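Local atomic coordinates of phosphoribosylaminoimidazole carboxylase, ATPase subunit (Thermus thermophilus, PDB entry 3AW8), a protein that probably catalyses the ATP-dependent carboxylation of 5-aminoimidazole ribonucleotide with hydrogencarbonate to N5-carboxyaminoimidazole ribonucleotide, a step of de novo purine biosynthesis. Residues Tyr85-Ala90 / Leu237-Gly241; Pro112-Pro116 / Lys128-Leu132; Val193-Pro197 / Leu291-Pro296; Trp204-Leu210 / Glu362-Glu366. All blocks are in the same frame, centred on the assembly; numbering follows the deposited sequence.

Contact 1: residues Tyr85-Ala90 / Leu237-Gly241; sequences YPPAKA and LDYVG
Tyr-239 lies alongside Pro-86, which has a cis peptide bond before it, and the proline covers one face of the phenol ring. With CG anti to the backbone N (chi1 -155°), the tyrosine reaches past the proline. Beyond CB and CG, CE1 is the ring atom nearest Pro-86 CB, at 3.6 Å; that CB stands 3.9 Å from the centroid of the Tyr-239 ring, a CH-pi contact. At the ring edge the same CE1 meets Ala-90 CB at 3.9 Å. Further out, CZ is 3.4 Å from Pro-86 CG, and OH passes that carbon to hydrogen-bond with Val-242 O. Replacing this tyrosine by an alanine would probably leave Pro-86 and Ala-90 without their shared wall and Val-242 O without this hydroxyl partner. To one side of this pair, Val-240 sits obliquely at the Tyr-85 ring, its CB 3.4 Å from CD2. To the other, Leu-237 CD2 lies against the aliphatic chain of Lys-89, 3.6 Å from CD. Pro-87 CG meets Asp-238 O at 3.3 Å, where Asp-238, at positive phi, closes helix 220-237 in a Schellman motif. No hydrogen bond crosses between the segments; pre-ATP-grasp and ATP-grasp regions meet through proline and other apolar carbons against an aromatic ring and backbone carbonyls, which suggests an interface set by shape complementarity more than by charge.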
loop_
_atom_site.group_PDB
_atom_site.type_symbol
_atom_site.label_atom_id
_atom_site.label_comp_id
_atom_site.label_asym_id
_atom_site.label_seq_id
_atom_site.Cartn_x
_atom_site.Cartn_y
_atom_site.Cartn_z
ATOM N N TYR A 85 -15.375 -11.860 13.343
ATOM C CA TYR A 85 -15.865 -10.501 13.162
ATOM C C TYR A 85 -15.944 -10.191 11.676
ATOM O O TYR A 85 -15.014 -10.487 10.934
ATOM C CB TYR A 85 -14.932 -9.489 13.825
ATOM C CG TYR A 85 -14.464 -9.862 15.212
ATOM C CD1 TYR A 85 -13.404 -10.746 15.393
ATOM C CD2 TYR A 85 -15.050 -9.298 16.346
ATOM C CE1 TYR A 85 -12.928 -11.055 16.668
ATOM C CE2 TYR A 85 -14.582 -9.600 17.626
ATOM C CZ TYR A 85 -13.520 -10.478 17.778
ATOM O OH TYR A 85 -13.041 -10.779 19.034
ATOM N N PRO A 86 -17.056 -9.597 11.216
ATOM C CA PRO A 86 -18.244 -9.195 11.976
ATOM C C PRO A 86 -19.016 -10.417 12.445
ATOM O O PRO A 86 -18.733 -11.534 12.031
ATOM C CB PRO A 86 -19.046 -8.381 10.962
ATOM C CG PRO A 86 -18.005 -7.854 10.043
ATOM C CD PRO A 86 -17.120 -9.053 9.851
ATOM N N PRO A 87 -20.009 -10.214 13.323
ATOM C CA PRO A 87 -20.825 -11.317 13.846
ATOM C C PRO A 87 -21.629 -11.995 12.743
ATOM O O PRO A 87 -22.050 -11.342 11.787
ATOM C CB PRO A 87 -21.729 -10.625 14.864
ATOM C CG PRO A 87 -20.907 -9.464 15.314
ATOM C CD PRO A 87 -20.314 -8.957 14.030
ATOM N N ALA A 88 -21.854 -13.298 12.889
ATOM C CA ALA A 88 -22.620 -14.071 11.910
ATOM C C ALA A 88 -23.999 -13.477 11.636
ATOM O O ALA A 88 -24.550 -13.650 10.550
ATOM C CB ALA A 88 -22.764 -15.519 12.376
ATOM N N LYS A 89 -24.556 -12.780 12.620
ATOM C CA LYS A 89 -25.872 -12.170 12.461
ATOM C C LYS A 89 -25.884 -11.214 11.270
ATOM O O LYS A 89 -26.820 -11.231 10.465
ATOM C CB LYS A 89 -26.261 -11.411 13.736
ATOM C CG LYS A 89 -27.681 -10.836 13.742
ATOM C CD LYS A 89 -27.884 -9.968 14.984
ATOM C CE LYS A 89 -29.279 -9.349 15.060
ATOM N NZ LYS A 89 -30.343 -10.373 15.250
ATOM N N ALA A 90 -24.844 -10.384 11.167
ATOM C CA ALA A 90 -24.720 -9.411 10.082
ATOM C C ALA A 90 -24.865 -10.075 8.712
ATOM O O ALA A 90 -25.484 -9.518 7.809
ATOM C CB ALA A 90 -23.390 -8.694 10.180
ATOM N N LEU A 237 -26.112 -4.509 15.915
ATOM C CA LEU A 237 -25.539 -5.807 15.559
ATOM C C LEU A 237 -24.258 -6.150 16.303
ATOM O O LEU A 237 -23.718 -7.241 16.120
ATOM C CB LEU A 237 -25.230 -5.849 14.062
ATOM C CG LEU A 237 -26.344 -5.819 13.017
ATOM C CD1 LEU A 237 -25.776 -5.322 11.693
ATOM C CD2 LEU A 237 -26.950 -7.202 12.870
ATOM N N ASP A 238 -23.769 -5.237 17.137
ATOM C CA ASP A 238 -22.510 -5.472 17.844
ATOM C C ASP A 238 -21.460 -5.692 16.764
ATOM O O ASP A 238 -20.620 -6.590 16.842
ATOM C CB ASP A 238 -22.608 -6.708 18.735
ATOM C CG ASP A 238 -22.840 -6.352 20.186
ATOM O OD1 ASP A 238 -23.932 -5.826 20.519
ATOM O OD2 ASP A 238 -21.916 -6.588 20.993
ATOM N N TYR A 239 -21.539 -4.844 15.748
ATOM C CA TYR A 239 -20.662 -4.907 14.600
ATOM C C TYR A 239 -19.212 -4.616 14.942
ATOM O O TYR A 239 -18.908 -3.726 15.736
ATOM C CB TYR A 239 -21.132 -3.914 13.531
ATOM C CG TYR A 239 -20.707 -4.294 12.131
ATOM C CD1 TYR A 239 -21.483 -5.155 11.361
ATOM C CD2 TYR A 239 -19.511 -3.823 11.590
ATOM C CE1 TYR A 239 -21.083 -5.539 10.089
ATOM C CE2 TYR A 239 -19.099 -4.204 10.316
ATOM C CZ TYR A 239 -19.890 -5.059 9.572
ATOM O OH TYR A 239 -19.512 -5.416 8.306
ATOM N N VAL A 240 -18.324 -5.389 14.333
ATOM C CA VAL A 240 -16.894 -5.208 14.512
ATOM C C VAL A 240 -16.295 -5.321 13.126
ATOM O O VAL A 240 -16.449 -6.342 12.449
ATOM C CB VAL A 240 -16.278 -6.283 15.412
ATOM C CG1 VAL A 240 -14.798 -6.003 15.596
ATOM C CG2 VAL A 240 -16.997 -6.306 16.755
ATOM N N GLY A 241 -15.633 -4.254 12.704
ATOM C CA GLY A 241 -15.029 -4.236 11.387
ATOM C C GLY A 241 -15.631 -3.132 10.549
ATOM O O GLY A 241 -16.150 -2.142 11.077
#

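Contact 2: residues Pro112-Pro116 / Lys128-Leu132; sequences PPFHP and KRVGL
The imidazole of His-115 and the guanidinium of Arg-129 cross at about a right angle as side chains, with their planes 53° apart. It is an edge of the imidazole that approaches the arginine: His-115 CD2 stands over one face of the guanidinium, 3.6 Å from Arg-129 CZ and displaced toward the rim. Seen from the ring, Arg-129 NH1 lies at the edge, near its plane. NH1 and His-115 NE2 are 3.3 Å apart, but the angle is too poor for a hydrogen bond, and a positive arginine so near would be expected to disfavour protonation of the imidazole. Arg-129 gets there from the crowded position between its backbone N and carbonyl carbon (chi1 62°), with a further bend at chi3 (-69°). On the histidine's other nitrogen, ND1 makes a weak bond of 3.0 Å to Pro-116 O, while Pro-116 CD rests on a face of the ring. The two segments flank helix 120-127 in a strand-helix-strand unit of the ATP-grasp domain. Strand 114-117 forms one edge of a four-stranded antiparallel sheet and bonds through its backbone to strand 169-173, whose Glu-172 binds AMP. The two methyls of Val-130 spread along residues 113-115: CG2 reaches His-115 CB at 3.9 Å, and CG1 lies 4.1 Å from Pro-113 CG and 3.7 Å from Pro-113 O. Phe-114 turns away from the loop, packing on Leu-98 and Gln-105 of helix 97-107, while Val-130 also touches Leu-171.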
loop_
_atom_site.group_PDB
_atom_site.type_symbol
_atom_site.label_atom_id
_atom_site.label_comp_id
_atom_site.label_asym_id
_atom_site.label_seq_id
_atom_site.Cartn_x
_atom_site.Cartn_y
_atom_site.Cartn_z
ATOM N N PRO A 112 -37.263 2.357 0.927
ATOM C CA PRO A 112 -38.324 2.452 -0.078
ATOM C C PRO A 112 -39.520 1.627 0.384
ATOM O O PRO A 112 -39.377 0.724 1.208
ATOM C CB PRO A 112 -37.680 1.843 -1.323
ATOM C CG PRO A 112 -36.227 2.110 -1.124
ATOM C CD PRO A 112 -36.031 1.811 0.338
ATOM N N PRO A 113 -40.723 1.936 -0.121
ATOM C CA PRO A 113 -41.854 1.124 0.326
ATOM C C PRO A 113 -41.609 -0.299 -0.168
ATOM O O PRO A 113 -41.348 -0.513 -1.356
ATOM C CB PRO A 113 -43.043 1.791 -0.358
ATOM C CG PRO A 113 -42.439 2.340 -1.620
ATOM C CD PRO A 113 -41.153 2.938 -1.112
ATOM N N PHE A 114 -41.671 -1.262 0.746
ATOM C CA PHE A 114 -41.440 -2.656 0.393
ATOM C C PHE A 114 -42.483 -3.566 1.022
ATOM O O PHE A 114 -43.014 -3.280 2.101
ATOM C CB PHE A 114 -40.064 -3.107 0.874
ATOM C CG PHE A 114 -39.959 -3.225 2.373
ATOM C CD1 PHE A 114 -39.696 -2.106 3.157
ATOM C CD2 PHE A 114 -40.145 -4.452 3.000
ATOM C CE1 PHE A 114 -39.617 -2.208 4.540
ATOM C CE2 PHE A 114 -40.070 -4.566 4.381
ATOM C CZ PHE A 114 -39.806 -3.442 5.156
ATOM N N HIS A 115 -42.755 -4.684 0.358
ATOM C CA HIS A 115 -43.729 -5.628 0.871
ATOM C C HIS A 115 -43.367 -7.054 0.470
ATOM O O HIS A 115 -42.959 -7.310 -0.665
ATOM C CB HIS A 115 -45.129 -5.256 0.363
ATOM C CG HIS A 115 -46.246 -5.961 1.073
ATOM N ND1 HIS A 115 -46.704 -7.205 0.695
ATOM C CD2 HIS A 115 -46.982 -5.600 2.151
ATOM C CE1 HIS A 115 -47.676 -7.580 1.509
ATOM N NE2 HIS A 115 -47.864 -6.623 2.402
ATOM N N PRO A 116 -43.496 -8.002 1.416
ATOM C CA PRO A 116 -43.189 -9.417 1.189
ATOM C C PRO A 116 -44.151 -10.043 0.180
ATOM O O PRO A 116 -45.360 -9.830 0.259
ATOM C CB PRO A 116 -43.348 -10.029 2.582
ATOM C CG PRO A 116 -43.061 -8.884 3.503
ATOM C CD PRO A 116 -43.794 -7.760 2.838
ATOM N N LYS A 128 -50.422 -2.276 -4.436
ATOM C CA LYS A 128 -50.940 -0.912 -4.424
ATOM C C LYS A 128 -50.455 -0.173 -3.176
ATOM O O LYS A 128 -50.211 1.035 -3.222
ATOM C CB LYS A 128 -52.473 -0.895 -4.482
ATOM C CG LYS A 128 -53.056 0.378 -5.123
ATOM C CD LYS A 128 -52.652 1.647 -4.373
ATOM C CE LYS A 128 -52.955 2.913 -5.166
ATOM N NZ LYS A 128 -54.413 3.123 -5.381
ATOM N N ARG A 129 -50.312 -0.889 -2.063
ATOM C CA ARG A 129 -49.838 -0.251 -0.836
ATOM C C ARG A 129 -48.346 0.039 -0.969
ATOM O O ARG A 129 -47.662 0.305 0.020
ATOM C CB ARG A 129 -50.093 -1.139 0.388
ATOM C CG ARG A 129 -49.372 -2.464 0.363
ATOM C CD ARG A 129 -49.583 -3.251 1.649
ATOM N NE ARG A 129 -48.915 -2.631 2.792
ATOM C CZ ARG A 129 -48.830 -3.180 4.002
ATOM N NH1 ARG A 129 -49.373 -4.369 4.233
ATOM N NH2 ARG A 129 -48.196 -2.544 4.979
ATOM N N VAL A 130 -47.859 -0.019 -2.207
ATOM C CA VAL A 130 -46.460 0.245 -2.530
ATOM C C VAL A 130 -46.389 1.261 -3.665
ATOM O O VAL A 130 -45.882 2.367 -3.489
ATOM C CB VAL A 130 -45.723 -1.045 -2.968
ATOM C CG1 VAL A 130 -44.350 -0.701 -3.517
ATOM C CG2 VAL A 130 -45.579 -1.987 -1.785
ATOM N N GLY A 131 -46.901 0.881 -4.831
ATOM C CA GLY A 131 -46.885 1.791 -5.959
ATOM C C GLY A 131 -46.663 1.118 -7.298
ATOM O O GLY A 131 -46.835 -0.092 -7.439
ATOM N N LEU A 132 -46.283 1.918 -8.286
ATOM C CA LEU A 132 -46.020 1.431 -9.634
ATOM C C LEU A 132 -45.538 2.583 -10.508
ATOM O O LEU A 132 -46.107 3.673 -10.479
ATOM C CB LEU A 132 -47.285 0.819 -10.244
ATOM C CG LEU A 132 -47.291 -0.700 -10.428
ATOM C CD1 LEU A 132 -48.625 -1.145 -11.013
ATOM C CD2 LEU A 132 -46.150 -1.105 -11.344
#

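Contact 3: residues Val193-Pro197 / Leu291-Pro296; sequences VAFYP and LGSTAP
Thr-294 OG1 donates to Phe-195 O at 2.7 Å, coming from above the carbonyl plane (49° out of it). The hydroxyl sits between the backbone N and the carbonyl carbon (chi1 49°), which sends the other branch, CG2, beside the backbone N and over the Tyr-196 ring. That methyl stands almost on the ring normal, 3.5 Å above the centre, a CH-pi contact in which one threonine holds a strand carbonyl with one branch and covers a phenol face with the other. The tyrosine's own hydroxyl bonds to Thr-276 O, fixing the far end of the ring. Thr-294 CG2 also reaches Ala-194 CB, 4.1 Å away, and Leu-291 CD2 meets the same alanine carbon at 4.2 Å. At the opposite end Pro-197 CG packs on Pro-296 CD at 3.8 Å. End to end, the two segments point within 10° of the same direction, yet no backbone hydrogen bond links them. Just before Thr-294, Ser-293 packs on Glu-319 of the second subunit, and its OG accepts from Ala-295 N in an ST turn. A loop leading to strand 299-306 is held by side chains against strand 193-204 of the large antiparallel sheet spanning ATP-grasp and C-terminal regions.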
loop_
_atom_site.group_PDB
_atom_site.type_symbol
_atom_site.label_atom_id
_atom_site.label_comp_id
_atom_site.label_asym_id
_atom_site.label_seq_id
_atom_site.Cartn_x
_atom_site.Cartn_y
_atom_site.Cartn_z
ATOM N N VAL A 193 -15.610 3.916 17.072
ATOM C CA VAL A 193 -16.187 3.950 15.733
ATOM C C VAL A 193 -15.536 5.036 14.888
ATOM O O VAL A 193 -14.774 5.860 15.399
ATOM C CB VAL A 193 -17.718 4.196 15.770
ATOM C CG1 VAL A 193 -18.402 3.126 16.613
ATOM C CG2 VAL A 193 -18.011 5.586 16.304
ATOM N N ALA A 194 -15.841 5.025 13.593
ATOM C CA ALA A 194 -15.289 5.993 12.651
ATOM C C ALA A 194 -16.133 5.972 11.386
ATOM O O ALA A 194 -16.764 4.962 11.089
ATOM C CB ALA A 194 -13.852 5.635 12.327
ATOM N N PHE A 195 -16.140 7.075 10.643
ATOM C CA PHE A 195 -16.943 7.157 9.424
ATOM C C PHE A 195 -16.181 7.834 8.293
ATOM O O PHE A 195 -15.447 8.802 8.520
ATOM C CB PHE A 195 -18.234 7.934 9.711
ATOM C CG PHE A 195 -19.007 7.402 10.887
ATOM C CD1 PHE A 195 -20.036 6.484 10.705
ATOM C CD2 PHE A 195 -18.650 7.756 12.186
ATOM C CE1 PHE A 195 -20.693 5.923 11.802
ATOM C CE2 PHE A 195 -19.299 7.198 13.283
ATOM C CZ PHE A 195 -20.321 6.279 13.091
ATOM N N TYR A 196 -16.353 7.321 7.077
ATOM C CA TYR A 196 -15.693 7.879 5.897
ATOM C C TYR A 196 -16.635 8.871 5.255
ATOM O O TYR A 196 -17.836 8.836 5.492
ATOM C CB TYR A 196 -15.379 6.779 4.864
ATOM C CG TYR A 196 -14.198 5.917 5.211
ATOM C CD1 TYR A 196 -12.902 6.289 4.843
ATOM C CD2 TYR A 196 -14.362 4.758 5.973
ATOM C CE1 TYR A 196 -11.791 5.525 5.237
ATOM C CE2 TYR A 196 -13.269 3.995 6.373
ATOM C CZ TYR A 196 -11.989 4.385 6.009
ATOM O OH TYR A 196 -10.918 3.672 6.480
ATOM N N PRO A 197 -16.104 9.779 4.431
ATOM C CA PRO A 197 -17.003 10.736 3.789
ATOM C C PRO A 197 -18.010 9.935 2.965
ATOM O O PRO A 197 -17.724 8.808 2.569
ATOM C CB PRO A 197 -16.062 11.542 2.897
ATOM C CG PRO A 197 -14.776 11.511 3.661
ATOM C CD PRO A 197 -14.697 10.085 4.127
ATOM N N LEU A 291 -8.590 2.684 15.820
ATOM C CA LEU A 291 -8.943 2.901 14.428
ATOM C C LEU A 291 -8.142 4.068 13.884
ATOM O O LEU A 291 -7.762 4.966 14.629
ATOM C CB LEU A 291 -10.435 3.188 14.305
ATOM C CG LEU A 291 -11.360 1.979 14.148
ATOM C CD1 LEU A 291 -10.816 0.762 14.875
ATOM C CD2 LEU A 291 -12.740 2.360 14.661
ATOM N N GLY A 292 -7.877 4.048 12.586
ATOM C CA GLY A 292 -7.117 5.119 11.979
ATOM C C GLY A 292 -8.032 6.193 11.434
ATOM O O GLY A 292 -9.222 5.962 11.195
ATOM N N SER A 293 -7.468 7.378 11.243
ATOM C CA SER A 293 -8.210 8.512 10.722
ATOM C C SER A 293 -8.831 8.198 9.364
ATOM O O SER A 293 -8.221 7.531 8.523
ATOM C CB SER A 293 -7.281 9.722 10.599
ATOM O OG SER A 293 -7.953 10.815 9.997
ATOM N N THR A 294 -10.049 8.688 9.157
ATOM C CA THR A 294 -10.755 8.474 7.905
ATOM C C THR A 294 -10.761 9.742 7.052
ATOM O O THR A 294 -11.417 9.797 6.011
ATOM C CB THR A 294 -12.203 8.051 8.160
ATOM O OG1 THR A 294 -12.790 8.949 9.108
ATOM C CG2 THR A 294 -12.259 6.633 8.703
ATOM N N ALA A 295 -10.026 10.755 7.490
ATOM C CA ALA A 295 -9.974 12.011 6.753
ATOM C C ALA A 295 -9.531 11.793 5.302
ATOM O O ALA A 295 -8.592 11.046 5.034
ATOM C CB ALA A 295 -9.034 12.980 7.454
ATOM N N PRO A 296 -10.215 12.437 4.345
ATOM C CA PRO A 296 -9.865 12.291 2.928
ATOM C C PRO A 296 -8.651 13.106 2.504
ATOM O O PRO A 296 -8.369 14.161 3.069
ATOM C CB PRO A 296 -11.130 12.755 2.213
ATOM C CG PRO A 296 -11.648 13.805 3.125
ATOM C CD PRO A 296 -11.474 13.185 4.496
#

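Contact 4: residues Trp204-Leu210 / Glu362-Glu366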
loop_
_atom_site.group_PDB
_atom_site.type_symbol
_atom_site.label_atom_id
_atom_site.label_comp_id
_atom_site.label_asym_id
_atom_site.label_seq_id
_atom_site.Cartn_x
_atom_site.Cartn_y
_atom_site.Cartn_z
ATOM N N TRP A 204 -24.044 0.952 -13.827
ATOM C CA TRP A 204 -24.428 0.841 -15.213
ATOM C C TRP A 204 -24.373 -0.637 -15.562
ATOM O O TRP A 204 -23.329 -1.280 -15.412
ATOM C CB TRP A 204 -23.471 1.649 -16.096
ATOM C CG TRP A 204 -23.948 1.846 -17.514
ATOM C CD1 TRP A 204 -23.630 1.085 -18.608
ATOM C CD2 TRP A 204 -24.821 2.881 -17.987
ATOM N NE1 TRP A 204 -24.248 1.587 -19.734
ATOM C CE2 TRP A 204 -24.985 2.689 -19.380
ATOM C CE3 TRP A 204 -25.481 3.953 -17.370
ATOM C CZ2 TRP A 204 -25.778 3.530 -20.163
ATOM C CZ3 TRP A 204 -26.273 4.790 -18.148
ATOM C CH2 TRP A 204 -26.413 4.573 -19.531
ATOM N N GLY A 205 -25.503 -1.173 -16.014
ATOM C CA GLY A 205 -25.562 -2.578 -16.369
ATOM C C GLY A 205 -25.570 -3.443 -15.121
ATOM O O GLY A 205 -25.217 -4.627 -15.163
ATOM N N GLY A 206 -25.974 -2.836 -14.007
ATOM C CA GLY A 206 -26.028 -3.547 -12.749
ATOM C C GLY A 206 -24.662 -3.722 -12.110
ATOM O O GLY A 206 -24.501 -4.566 -11.218
ATOM N N ILE A 207 -23.676 -2.937 -12.554
ATOM C CA ILE A 207 -22.325 -3.027 -11.999
ATOM C C ILE A 207 -21.801 -1.649 -11.626
ATOM O O ILE A 207 -21.938 -0.710 -12.407
ATOM C CB ILE A 207 -21.331 -3.621 -13.014
ATOM C CG1 ILE A 207 -21.915 -4.878 -13.662
ATOM C CG2 ILE A 207 -20.023 -3.942 -12.318
ATOM C CD1 ILE A 207 -21.010 -5.495 -14.722
ATOM N N LEU A 208 -21.207 -1.520 -10.442
ATOM C CA LEU A 208 -20.640 -0.242 -10.023
ATOM C C LEU A 208 -19.573 0.131 -11.056
ATOM O O LEU A 208 -18.675 -0.665 -11.352
ATOM C CB LEU A 208 -19.978 -0.354 -8.642
ATOM C CG LEU A 208 -19.202 0.895 -8.201
ATOM C CD1 LEU A 208 -20.186 2.013 -7.955
ATOM C CD2 LEU A 208 -18.397 0.624 -6.942
ATOM N N ARG A 209 -19.674 1.340 -11.604
ATOM C CA ARG A 209 -18.724 1.797 -12.611
ATOM C C ARG A 209 -17.826 2.907 -12.112
ATOM O O ARG A 209 -16.650 2.942 -12.450
ATOM C CB ARG A 209 -19.463 2.289 -13.850
ATOM C CG ARG A 209 -20.369 1.260 -14.468
ATOM C CD ARG A 209 -19.596 0.109 -15.085
ATOM N NE ARG A 209 -20.516 -0.893 -15.614
ATOM C CZ ARG A 209 -20.177 -1.837 -16.485
ATOM N NH1 ARG A 209 -18.931 -1.918 -16.937
ATOM N NH2 ARG A 209 -21.089 -2.698 -16.913
ATOM N N LEU A 210 -18.371 3.801 -11.297
ATOM C CA LEU A 210 -17.586 4.920 -10.814
ATOM C C LEU A 210 -17.989 5.382 -9.425
ATOM O O LEU A 210 -19.175 5.397 -9.087
ATOM C CB LEU A 210 -17.736 6.097 -11.783
ATOM C CG LEU A 210 -16.953 7.368 -11.453
ATOM C CD1 LEU A 210 -15.567 7.272 -12.083
ATOM C CD2 LEU A 210 -17.692 8.591 -11.982
ATOM N N GLU A 362 -17.994 1.259 -21.206
ATOM C CA GLU A 362 -19.165 1.269 -20.334
ATOM C C GLU A 362 -19.020 2.142 -19.093
ATOM O O GLU A 362 -19.528 1.793 -18.031
ATOM C CB GLU A 362 -19.519 -0.147 -19.883
ATOM C CG GLU A 362 -19.936 -1.090 -20.988
ATOM C CD GLU A 362 -20.254 -2.478 -20.452
ATOM O OE1 GLU A 362 -19.369 -3.079 -19.793
ATOM O OE2 GLU A 362 -21.384 -2.969 -20.683
ATOM N N LEU A 363 -18.323 3.267 -19.215
ATOM C CA LEU A 363 -18.171 4.168 -18.078
ATOM C C LEU A 363 -19.100 5.367 -18.284
ATOM O O LEU A 363 -18.855 6.218 -19.145
ATOM C CB LEU A 363 -16.717 4.628 -17.944
ATOM C CG LEU A 363 -16.418 5.600 -16.796
ATOM C CD1 LEU A 363 -16.864 5.005 -15.476
ATOM C CD2 LEU A 363 -14.932 5.905 -16.756
ATOM N N PRO A 364 -20.193 5.438 -17.499
ATOM C CA PRO A 364 -21.181 6.525 -17.584
ATOM C C PRO A 364 -20.744 7.841 -16.958
ATOM O O PRO A 364 -21.159 8.179 -15.849
ATOM C CB PRO A 364 -22.402 5.935 -16.882
ATOM C CG PRO A 364 -21.778 5.116 -15.798
ATOM C CD PRO A 364 -20.626 4.419 -16.522
ATOM N N TRP A 365 -19.912 8.587 -17.672
ATOM C CA TRP A 365 -19.460 9.866 -17.158
ATOM C C TRP A 365 -19.292 10.904 -18.257
ATOM O O TRP A 365 -18.956 10.573 -19.396
ATOM C CB TRP A 365 -18.139 9.700 -16.420
ATOM C CG TRP A 365 -17.639 10.968 -15.798
ATOM C CD1 TRP A 365 -18.070 11.546 -14.634
ATOM C CD2 TRP A 365 -16.621 11.821 -16.317
ATOM N NE1 TRP A 365 -17.377 12.709 -14.398
ATOM C CE2 TRP A 365 -16.482 12.903 -15.416
ATOM C CE3 TRP A 365 -15.810 11.778 -17.459
ATOM C CZ2 TRP A 365 -15.563 13.935 -15.622
ATOM C CZ3 TRP A 365 -14.895 12.802 -17.666
ATOM C CH2 TRP A 365 -14.778 13.869 -16.749
ATOM N N GLU A 366 -19.536 12.162 -17.905
ATOM C CA GLU A 366 -19.395 13.258 -18.849
ATOM C C GLU A 366 -18.674 14.431 -18.182
ATOM O O GLU A 366 -17.619 14.844 -18.710
ATOM C CB GLU A 366 -20.767 13.703 -19.358
ATOM C CG GLU A 366 -20.900 13.648 -20.880
ATOM C CD GLU A 366 -21.563 12.372 -21.384
ATOM O OE1 GLU A 366 -22.804 12.269 -21.271
ATOM O OE2 GLU A 366 -20.846 11.477 -21.890
#
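Arg-209 and Leu-210 form a classic beta bulge opposite Arg-202, in the hairpin of strands 193-204 and 207-213 of the large antiparallel sheet shared by the ATP-grasp and C-terminal regions, and segment 362-366 packs against it. Gly-205 and Gly-206, both at positive phi, make the two-residue turn between Trp-204 and Ile-207. A bend at chi2 (-68°) turns the Arg-209 guanidinium back across the hairpin, where NE and NH2 grip Trp-204 O side-on at 2.8 and 3.0 Å, with the oxygen in the guanidinium plane. Glu-362 crosses obliquely, its CB over one face of the guanidinium and its carboxylate turned 72° from it. Its OE1 closes a salt bridge to NH1 of Arg-209 at 3.1 Å, with a longer contact to NH2; both hydrogen bonds are weak. A methionine in place of this arginine is likely to leave Glu-362 without its opposite charge and Trp-204 O without its two-nitrogen grip. Nearer the backbone, the arginine stem packs on Pro-364, the centre of an inverse gamma turn, whose CD lies 3.6 Å from Arg-209 CB. Pro-364 CB meets Trp-204 CE3 at 3.7 Å, the two side chains running in opposite senses; the Trp-204 side chain lies about 7 Å from the bound AMP. At the second bulge residue, Leu-363 CD1 touches Leu-210 CB at 3.9 Å, and Leu-210 CD2 comes obliquely to the Trp-365 ring, 4.0 Å from CD1.

In the fold
From the N terminus, the chain first passes residues 85-90, which meet 237-241 only after 146 further residues, tying the pre-ATP-grasp region to the ATP-grasp region. Contact 2 lies wholly within that span and closes a short loop around helix 120-127, at the small four-stranded sheet; it is complete before contacts 3 and 4 begin. Contact 3 opens on strand 193-204 before contact 1 has closed and ends at 291-296, crossing it in sequence. Contact 4 crosses both, joining the next strand of the same eight-stranded sheet to the C-terminal tail. Centres of contacts 1 and 4 lie 31 Å apart, on opposite sides of the chain's centre.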